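Local atomic coordinates of alternansucrase (Leuconostoc mesenteroides, PDB entry 6HVG), a protein that belongs to glycoside hydrolase family 70, combining a circularly permuted (beta/alpha)8 barrel with repeats of the cell-wall-binding type and a bound calcium ion. Residues 591-596 with 1113-1118; 815-820 with 862-867; 942-947 with 1004-1009. All blocks are in the same frame, centred on the assembly; numbering follows the deposited sequence.

Interaction 1 of 3, residues 591-596 with 1113-1118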
loop_
_atom_site.group_PDB
_atom_site.type_symbol
_atom_site.label_atom_id
_atom_site.label_comp_id
_atom_site.label_asym_id
_atom_site.label_seq_id
_atom_site.Cartn_x
_atom_site.Cartn_y
_atom_site.Cartn_z
ATOM N N ALA A 591 -10.606 24.754 13.068
ATOM C CA ALA A 591 -10.386 26.204 12.939
ATOM C C ALA A 591 -9.053 26.479 12.248
ATOM O O ALA A 591 -8.963 27.373 11.403
ATOM C CB ALA A 591 -10.406 26.895 14.309
ATOM N N GLU A 592 -8.019 25.723 12.617
ATOM C CA GLU A 592 -6.692 25.917 12.036
ATOM C C GLU A 592 -6.688 25.576 10.534
ATOM O O GLU A 592 -6.020 26.228 9.744
ATOM C CB GLU A 592 -5.668 25.085 12.795
ATOM C CG GLU A 592 -4.291 25.063 12.168
ATOM C CD GLU A 592 -3.789 26.437 11.782
ATOM O OE1 GLU A 592 -4.159 27.425 12.441
ATOM O OE2 GLU A 592 -2.979 26.497 10.843
ATOM N N GLN A 593 -7.465 24.570 10.148
ATOM C CA GLN A 593 -7.577 24.206 8.744
ATOM C C GLN A 593 -8.252 25.340 7.955
ATOM O O GLN A 593 -7.934 25.564 6.799
ATOM C CB GLN A 593 -8.365 22.916 8.558
ATOM C CG GLN A 593 -7.814 21.684 9.222
ATOM C CD GLN A 593 -6.566 21.159 8.587
ATOM O OE1 GLN A 593 -5.946 21.764 7.715
ATOM N NE2 GLN A 593 -6.201 19.999 9.023
ATOM N N LEU A 594 -9.203 26.027 8.582
ATOM C CA LEU A 594 -9.830 27.191 7.962
ATOM C C LEU A 594 -8.849 28.348 7.834
ATOM O O LEU A 594 -8.871 29.074 6.848
ATOM C CB LEU A 594 -11.047 27.638 8.787
ATOM C CG LEU A 594 -11.813 28.867 8.289
ATOM C CD1 LEU A 594 -12.371 28.591 6.893
ATOM C CD2 LEU A 594 -12.902 29.228 9.288
ATOM N N ASN A 595 -8.015 28.544 8.860
ATOM C CA ASN A 595 -6.969 29.576 8.822
ATOM C C ASN A 595 -6.048 29.338 7.634
ATOM O O ASN A 595 -5.764 30.262 6.872
ATOM C CB ASN A 595 -6.151 29.581 10.120
ATOM C CG ASN A 595 -5.387 30.885 10.345
ATOM O OD1 ASN A 595 -5.988 31.916 10.664
ATOM N ND2 ASN A 595 -4.066 30.849 10.181
ATOM N N TRP A 596 -5.623 28.082 7.472
ATOM C CA TRP A 596 -4.775 27.681 6.358
ATOM C C TRP A 596 -5.467 27.913 5.042
ATOM O O TRP A 596 -4.855 28.396 4.087
ATOM C CB TRP A 596 -4.411 26.215 6.494
ATOM C CG TRP A 596 -3.337 25.719 5.560
ATOM C CD1 TRP A 596 -2.273 26.411 5.093
ATOM C CD2 TRP A 596 -3.203 24.395 5.059
ATOM N NE1 TRP A 596 -1.494 25.606 4.305
ATOM C CE2 TRP A 596 -2.051 24.360 4.273
ATOM C CE3 TRP A 596 -3.967 23.241 5.178
ATOM C CZ2 TRP A 596 -1.627 23.210 3.618
ATOM C CZ3 TRP A 596 -3.548 22.091 4.515
ATOM C CH2 TRP A 596 -2.382 22.085 3.764
ATOM N N THR A 1113 6.734 19.470 5.922
ATOM C CA THR A 1113 6.940 19.783 7.334
ATOM C C THR A 1113 6.186 21.043 7.763
ATOM O O THR A 1113 5.617 21.079 8.842
ATOM C CB THR A 1113 8.436 20.034 7.609
ATOM O OG1 THR A 1113 8.953 20.916 6.593
ATOM C CG2 THR A 1113 9.201 18.700 7.610
ATOM N N ASP A 1114 6.184 22.054 6.901
ATOM C CA ASP A 1114 5.597 23.362 7.186
ATOM C C ASP A 1114 4.489 23.662 6.185
ATOM O O ASP A 1114 4.731 23.790 4.982
ATOM C CB ASP A 1114 6.685 24.422 7.089
ATOM C CG ASP A 1114 6.284 25.754 7.694
ATOM O OD1 ASP A 1114 5.077 25.998 7.907
ATOM O OD2 ASP A 1114 7.187 26.549 7.993
ATOM N N ARG A 1115 3.258 23.759 6.672
ATOM C CA ARG A 1115 2.113 23.930 5.764
ATOM C C ARG A 1115 2.078 25.317 5.119
ATOM O O ARG A 1115 1.456 25.491 4.068
ATOM C CB ARG A 1115 0.806 23.706 6.494
ATOM C CG ARG A 1115 0.771 22.423 7.289
ATOM C CD ARG A 1115 -0.627 21.999 7.654
ATOM N NE ARG A 1115 -1.303 23.041 8.377
ATOM C CZ ARG A 1115 -2.601 23.030 8.617
ATOM N NH1 ARG A 1115 -3.355 22.016 8.211
ATOM N NH2 ARG A 1115 -3.140 24.042 9.278
ATOM N N TYR A 1116 2.718 26.305 5.745
ATOM C CA TYR A 1116 2.639 27.670 5.280
ATOM C C TYR A 1116 3.866 28.135 4.490
ATOM O O TYR A 1116 3.851 29.242 3.941
ATOM C CB TYR A 1116 2.429 28.595 6.460
ATOM C CG TYR A 1116 1.078 28.469 7.106
ATOM C CD1 TYR A 1116 0.836 27.491 8.047
ATOM C CD2 TYR A 1116 0.060 29.368 6.811
ATOM C CE1 TYR A 1116 -0.396 27.377 8.662
ATOM C CE2 TYR A 1116 -1.175 29.274 7.422
ATOM C CZ TYR A 1116 -1.395 28.271 8.349
ATOM O OH TYR A 1116 -2.629 28.172 8.943
ATOM N N ASP A 1117 4.925 27.325 4.443
ATOM C CA ASP A 1117 6.121 27.650 3.660
ATOM C C ASP A 1117 5.920 27.173 2.228
ATOM O O ASP A 1117 6.023 25.976 1.933
ATOM C CB ASP A 1117 7.343 26.975 4.267
ATOM C CG ASP A 1117 8.644 27.418 3.643
ATOM O OD1 ASP A 1117 8.620 28.021 2.570
ATOM O OD2 ASP A 1117 9.716 27.139 4.214
ATOM N N LEU A 1118 5.651 28.118 1.325
ATOM C CA LEU A 1118 5.440 27.819 -0.097
ATOM C C LEU A 1118 6.640 28.235 -0.987
ATOM O O LEU A 1118 6.507 28.390 -2.204
ATOM C CB LEU A 1118 4.157 28.495 -0.565
ATOM C CG LEU A 1118 2.856 27.770 -0.134
ATOM C CD1 LEU A 1118 2.463 28.085 1.299
ATOM C CD2 LEU A 1118 1.698 28.096 -1.066
#
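R1115 and W596 illustrate how one arginine can serve both an aromatic face and a polar rim. The R1115 guanidinium lies nearly flat on the indole, the planes 25° apart, while CB of R1115 rests over the same face, 4.0 Å from the centroid of the five-membered ring of W596. The bend at chi3 (-56°) folds the chain so that both ends meet the ring. NE1 of W596 donates to O of R1115 at 3.0 Å, from above the carbonyl plane. The guanidinium edge meets two helix side chains: NH1 reaches Q593 OE1 at 2.7 Å from above the Q593 carbonyl plane, and NH2 forms a salt bridge with E592 OE2 at 2.9 Å. Helix 587-601 and the loop holding 1113-1118 are thereby joined within the barrel domain, with the side chain of Q593, also bonded to N584, about 9 Å from the calcium ion. Y1116 takes the indole edge on its ring face, centroids 4.8 Å apart, and gives its hydroxyl proton to OE2 of E592. That oxygen receives R1115 on its anti side and Y1116 on its syn side, with Q1204 as a further donor. Y1116 OH accepts a straight (170°) but long bond, 3.3 Å, from N595 ND2, whereas N595 OD1 is engaged by F1211 N.

Interaction 2 of 3, residues 815-820 with 862-867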
loop_
_atom_site.group_PDB
_atom_site.type_symbol
_atom_site.label_atom_id
_atom_site.label_comp_id
_atom_site.label_asym_id
_atom_site.label_seq_id
_atom_site.Cartn_x
_atom_site.Cartn_y
_atom_site.Cartn_z
ATOM N N LEU A 815 -13.640 14.891 -23.732
ATOM C CA LEU A 815 -13.725 16.299 -24.124
ATOM C C LEU A 815 -14.983 16.677 -24.893
ATOM O O LEU A 815 -15.208 17.854 -25.127
ATOM C CB LEU A 815 -12.491 16.687 -24.942
ATOM C CG LEU A 815 -11.161 16.594 -24.179
ATOM C CD1 LEU A 815 -9.995 16.797 -25.118
ATOM C CD2 LEU A 815 -11.072 17.581 -23.027
ATOM N N THR A 816 -15.798 15.692 -25.278
ATOM C CA THR A 816 -17.098 15.939 -25.934
ATOM C C THR A 816 -18.313 15.601 -25.055
ATOM O O THR A 816 -19.443 15.883 -25.435
ATOM C CB THR A 816 -17.220 15.134 -27.248
ATOM O OG1 THR A 816 -17.013 13.728 -27.005
ATOM C CG2 THR A 816 -16.203 15.614 -28.247
ATOM N N ASN A 817 -18.100 14.994 -23.889
ATOM C CA ASN A 817 -19.216 14.653 -22.997
ATOM C C ASN A 817 -19.920 15.880 -22.413
ATOM O O ASN A 817 -19.276 16.795 -21.864
ATOM C CB ASN A 817 -18.736 13.760 -21.838
ATOM C CG ASN A 817 -18.743 12.266 -22.175
ATOM O OD1 ASN A 817 -19.296 11.841 -23.175
ATOM N ND2 ASN A 817 -18.110 11.462 -21.311
ATOM N N LYS A 818 -21.244 15.858 -22.496
ATOM C CA LYS A 818 -22.084 16.826 -21.821
ATOM C C LYS A 818 -22.141 16.548 -20.300
ATOM O O LYS A 818 -21.936 15.421 -19.840
ATOM C CB LYS A 818 -23.494 16.776 -22.410
ATOM C CG LYS A 818 -24.467 17.828 -21.896
ATOM C CD LYS A 818 -25.797 17.748 -22.630
ATOM C CE LYS A 818 -26.942 18.313 -21.807
ATOM N NZ LYS A 818 -26.765 19.747 -21.462
ATOM N N ASP A 819 -22.404 17.595 -19.530
ATOM C CA ASP A 819 -22.563 17.518 -18.077
ATOM C C ASP A 819 -21.316 16.950 -17.383
ATOM O O ASP A 819 -21.388 15.952 -16.669
ATOM C CB ASP A 819 -23.826 16.715 -17.706
ATOM C CG ASP A 819 -25.115 17.476 -17.966
ATOM O OD1 ASP A 819 -25.160 18.703 -17.697
ATOM O OD2 ASP A 819 -26.109 16.846 -18.417
ATOM N N THR A 820 -20.184 17.594 -17.613
ATOM C CA THR A 820 -18.958 17.345 -16.857
ATOM C C THR A 820 -17.997 18.522 -17.042
ATOM O O THR A 820 -18.042 19.189 -18.084
ATOM C CB THR A 820 -18.246 16.037 -17.312
ATOM O OG1 THR A 820 -17.279 15.638 -16.332
ATOM C CG2 THR A 820 -17.528 16.209 -18.635
ATOM N N GLN A 862 -26.658 15.823 -26.173
ATOM C CA GLN A 862 -25.795 14.703 -26.543
ATOM C C GLN A 862 -26.601 13.461 -26.827
ATOM O O GLN A 862 -27.702 13.288 -26.292
ATOM C CB GLN A 862 -24.791 14.420 -25.432
ATOM C CG GLN A 862 -23.844 13.269 -25.715
ATOM C CD GLN A 862 -22.690 13.200 -24.739
ATOM O OE1 GLN A 862 -22.706 13.846 -23.695
ATOM N NE2 GLN A 862 -21.645 12.474 -25.124
ATOM N N THR A 863 -26.062 12.617 -27.703
ATOM C CA THR A 863 -26.500 11.221 -27.805
ATOM C C THR A 863 -25.274 10.340 -27.832
ATOM O O THR A 863 -24.161 10.786 -28.111
ATOM C CB THR A 863 -27.317 10.881 -29.069
ATOM O OG1 THR A 863 -26.540 11.175 -30.237
ATOM C CG2 THR A 863 -28.641 11.640 -29.108
ATOM N N MET A 864 -25.508 9.082 -27.504
ATOM C CA MET A 864 -24.471 8.093 -27.452
ATOM C C MET A 864 -25.140 6.753 -27.744
ATOM O O MET A 864 -26.198 6.431 -27.183
ATOM C CB MET A 864 -23.780 8.100 -26.088
ATOM C CG MET A 864 -22.465 7.350 -26.056
ATOM S SD MET A 864 -21.659 7.329 -24.420
ATOM C CE MET A 864 -20.945 8.954 -24.382
ATOM N N ALA A 865 -24.528 5.994 -28.648
ATOM C CA ALA A 865 -25.046 4.705 -29.093
ATOM C C ALA A 865 -23.866 3.822 -29.468
ATOM O O ALA A 865 -22.731 4.285 -29.534
ATOM C CB ALA A 865 -25.966 4.880 -30.287
ATOM N N THR A 866 -24.135 2.543 -29.669
ATOM C CA THR A 866 -23.110 1.590 -30.084
ATOM C C THR A 866 -23.716 0.592 -31.024
ATOM O O THR A 866 -24.901 0.249 -30.899
ATOM C CB THR A 866 -22.483 0.786 -28.909
ATOM O OG1 THR A 866 -23.503 0.119 -28.157
ATOM C CG2 THR A 866 -21.649 1.678 -27.967
ATOM N N ASP A 867 -22.903 0.124 -31.962
ATOM C CA ASP A 867 -23.319 -0.946 -32.833
ATOM C C ASP A 867 -23.194 -2.239 -32.041
ATOM O O ASP A 867 -22.385 -3.096 -32.364
ATOM C CB ASP A 867 -22.456 -0.974 -34.086
ATOM C CG ASP A 867 -22.928 -2.004 -35.094
ATOM O OD1 ASP A 867 -24.145 -2.321 -35.129
ATOM O OD2 ASP A 867 -22.054 -2.527 -35.812
#
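Two oxygens grip NE2 of Q862: OD1 of N817, 3.1 Å away, and the hydroxyl of S883 on the next strand. The other end of the same amide is used as well, since OE1 of Q862 accepts from the backbone N of K818 at 2.8 Å. A single glutamine amide therefore reads two consecutive residues of the facing loop, one through its side chain and one through its main chain, and bonds at both ends of the amide restrict its rotation. Both bonds are close to straight, but they differ in approach. N817 OD1 lies almost in the amide plane of Q862, with the two amides turned 48° against each other, whereas the K818 donor stands above the carbonyl plane of Q862. Full extension of the glutamine, with CG anti to the backbone N (chi1 180°), carries the amide across to the loop. CB of K818 comes alongside OE1 of Q862, and the rest of the lysine chain then leads away. M864, two residues on along the strand, bends at its last torsion and brings its methyl CE to 3.5 Å from OD1 of N817, an apolar neighbour beside the polar bond. Within the loop, the D819 carboxylate bonds S1036 and N736; N736 also pairs through its backbone with Q862. Segment 815-820 is the connection from helix 807-814 into the barrel strand 821-825, and L815 packs on L850 and L851 of helix 844-857. Strand 862-866 lies between strands 735-736 and 881-885 of an antiparallel sheet, so the contact lies where the barrel meets that sheet.

Interaction 3 of 3, residues 942-947 with 1004-1009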
loop_
_atom_site.group_PDB
_atom_site.type_symbol
_atom_site.label_atom_id
_atom_site.label_comp_id
_atom_site.label_asym_id
_atom_site.label_seq_id
_atom_site.Cartn_x
_atom_site.Cartn_y
_atom_site.Cartn_z
ATOM N N ARG A 942 -16.457 17.894 -42.185
ATOM C CA ARG A 942 -15.062 17.528 -42.431
ATOM C C ARG A 942 -14.408 16.920 -41.206
ATOM O O ARG A 942 -14.747 17.260 -40.080
ATOM C CB ARG A 942 -14.244 18.741 -42.882
ATOM C CG ARG A 942 -14.069 19.876 -41.869
ATOM C CD ARG A 942 -12.836 19.718 -41.004
ATOM N NE ARG A 942 -12.552 20.921 -40.215
ATOM C CZ ARG A 942 -11.524 21.036 -39.376
ATOM N NH1 ARG A 942 -10.697 20.011 -39.160
ATOM N NH2 ARG A 942 -11.300 22.176 -38.735
ATOM N N ALA A 943 -13.469 16.014 -41.438
ATOM C CA ALA A 943 -12.771 15.331 -40.362
ATOM C C ALA A 943 -11.858 16.261 -39.584
ATOM O O ALA A 943 -11.191 17.088 -40.160
ATOM C CB ALA A 943 -11.969 14.159 -40.931
ATOM N N LEU A 944 -11.880 16.117 -38.268
ATOM C CA LEU A 944 -10.917 16.754 -37.390
ATOM C C LEU A 944 -9.742 15.802 -37.102
ATOM O O LEU A 944 -8.582 16.219 -37.024
ATOM C CB LEU A 944 -11.608 17.121 -36.075
ATOM C CG LEU A 944 -10.798 17.930 -35.062
ATOM C CD1 LEU A 944 -10.729 19.400 -35.481
ATOM C CD2 LEU A 944 -11.424 17.805 -33.687
ATOM N N VAL A 945 -10.064 14.520 -36.993
ATOM C CA VAL A 945 -9.148 13.500 -36.529
ATOM C C VAL A 945 -9.582 12.158 -37.132
ATOM O O VAL A 945 -10.750 11.774 -37.001
ATOM C CB VAL A 945 -9.186 13.471 -34.980
ATOM C CG1 VAL A 945 -8.983 12.073 -34.403
ATOM C CG2 VAL A 945 -8.162 14.447 -34.408
ATOM N N LEU A 946 -8.653 11.465 -37.808
ATOM C CA LEU A 946 -8.894 10.109 -38.364
ATOM C C LEU A 946 -7.712 9.177 -38.144
ATOM O O LEU A 946 -6.575 9.533 -38.462
ATOM C CB LEU A 946 -9.152 10.167 -39.856
ATOM C CG LEU A 946 -10.519 10.639 -40.317
ATOM C CD1 LEU A 946 -10.521 10.640 -41.830
ATOM C CD2 LEU A 946 -11.656 9.767 -39.797
ATOM N N SER A 947 -7.985 7.990 -37.609
ATOM C CA SER A 947 -6.935 7.011 -37.331
ATOM C C SER A 947 -6.534 6.209 -38.581
ATOM O O SER A 947 -7.308 6.078 -39.511
ATOM C CB SER A 947 -7.379 6.050 -36.216
ATOM O OG SER A 947 -8.500 5.289 -36.601
ATOM N N LEU A 1004 -10.649 5.561 -34.265
ATOM C CA LEU A 1004 -11.065 6.910 -33.854
ATOM C C LEU A 1004 -11.321 7.799 -35.062
ATOM O O LEU A 1004 -10.418 8.049 -35.873
ATOM C CB LEU A 1004 -10.002 7.568 -32.980
ATOM C CG LEU A 1004 -10.278 8.989 -32.495
ATOM C CD1 LEU A 1004 -11.556 9.039 -31.689
ATOM C CD2 LEU A 1004 -9.103 9.520 -31.676
ATOM N N GLY A 1005 -12.554 8.284 -35.181
ATOM C CA GLY A 1005 -12.909 9.295 -36.191
ATOM C C GLY A 1005 -13.718 10.422 -35.555
ATOM O O GLY A 1005 -14.691 10.168 -34.841
ATOM N N VAL A 1006 -13.305 11.661 -35.790
ATOM C CA VAL A 1006 -14.039 12.812 -35.317
ATOM C C VAL A 1006 -14.335 13.739 -36.485
ATOM O O VAL A 1006 -13.448 14.049 -37.281
ATOM C CB VAL A 1006 -13.269 13.594 -34.244
ATOM C CG1 VAL A 1006 -14.154 14.698 -33.668
ATOM C CG2 VAL A 1006 -12.819 12.664 -33.131
ATOM N N TRP A 1007 -15.588 14.196 -36.564
ATOM C CA TRP A 1007 -16.049 15.014 -37.666
ATOM C C TRP A 1007 -16.717 16.292 -37.155
ATOM O O TRP A 1007 -17.457 16.294 -36.151
ATOM C CB TRP A 1007 -17.019 14.217 -38.523
ATOM C CG TRP A 1007 -16.347 13.104 -39.250
ATOM C CD1 TRP A 1007 -16.011 11.904 -38.754
ATOM C CD2 TRP A 1007 -15.944 13.100 -40.614
ATOM N NE1 TRP A 1007 -15.411 11.135 -39.721
ATOM C CE2 TRP A 1007 -15.357 11.859 -40.875
ATOM C CE3 TRP A 1007 -16.011 14.035 -41.638
ATOM C CZ2 TRP A 1007 -14.840 11.525 -42.115
ATOM C CZ3 TRP A 1007 -15.499 13.698 -42.880
ATOM C CH2 TRP A 1007 -14.926 12.457 -43.107
ATOM N N VAL A 1008 -16.460 17.384 -37.858
ATOM C CA VAL A 1008 -17.002 18.672 -37.493
ATOM C C VAL A 1008 -17.616 19.326 -38.730
ATOM O O VAL A 1008 -17.212 19.029 -39.850
ATOM C CB VAL A 1008 -15.909 19.589 -36.866
ATOM C CG1 VAL A 1008 -15.329 18.965 -35.599
ATOM C CG2 VAL A 1008 -14.790 19.900 -37.865
ATOM N N PRO A 1009 -18.577 20.237 -38.528
ATOM C CA PRO A 1009 -19.130 20.930 -39.669
ATOM C C PRO A 1009 -18.148 21.903 -40.297
ATOM O O PRO A 1009 -17.477 22.638 -39.565
ATOM C CB PRO A 1009 -20.335 21.704 -39.092
ATOM C CG PRO A 1009 -20.370 21.462 -37.644
ATOM C CD PRO A 1009 -19.193 20.644 -37.254
#
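A943 lies over the indole of W1007 in an antiparallel strand pair that carries a classic beta bulge, with L944 and V945 set together against the single residue V1006. CB of A943 sits 3.8 Å from the centroid of the indole six-membered ring of W1007, only 2° off the ring normal, and F974 and F980 meet the same tryptophan edge-to-face. L946 adds its CD2 on this face of the sheet, 3.8 Å from CA of G1005, whose lack of a side chain lets the leucine methyl settle against the strand. The opposite face is packed too, CG1 of V945 meeting CD2 of L1004 at 3.7 Å. There R942 runs alongside V1008, with CG2 of V1008 over its guanidinium; NE of R942 pairs with D958 and NH1 with the carbonyls of A943 and Y955. The looser part is the bulge itself, although it is buried: O of V1006 takes a 2.8 Å bond from N of L944 but only a weak one, 3.4 Å, from N of V945. At the far end the torsion of S947 (chi1 63°) turns OG to accept from N of L1004 at 3.2 Å, while N of S947 donates to O of L1004 at 3.0 Å.

Overall arrangement
Read from the N terminus, the chain enters interaction 1 at helix 587-601 and closes it only 517 residues later, at the loop 1113-1118, so this contact encloses the other two. Within that span interaction 2 closes a short loop that runs through barrel strand 821-825 and helix 844-857, and interaction 3 then opens and closes a second one made of strands and loops without a helix. The two inner contacts stand in series and do not cross. Both reach the same antiparallel sheet, their centres 15 Å apart, whereas the centre of interaction 1 lies about 41 and 48 Å from theirs, toward the calcium. One tie thus joins parts of the barrel domain far apart in sequence; the others anchor and build the adjoining sheet.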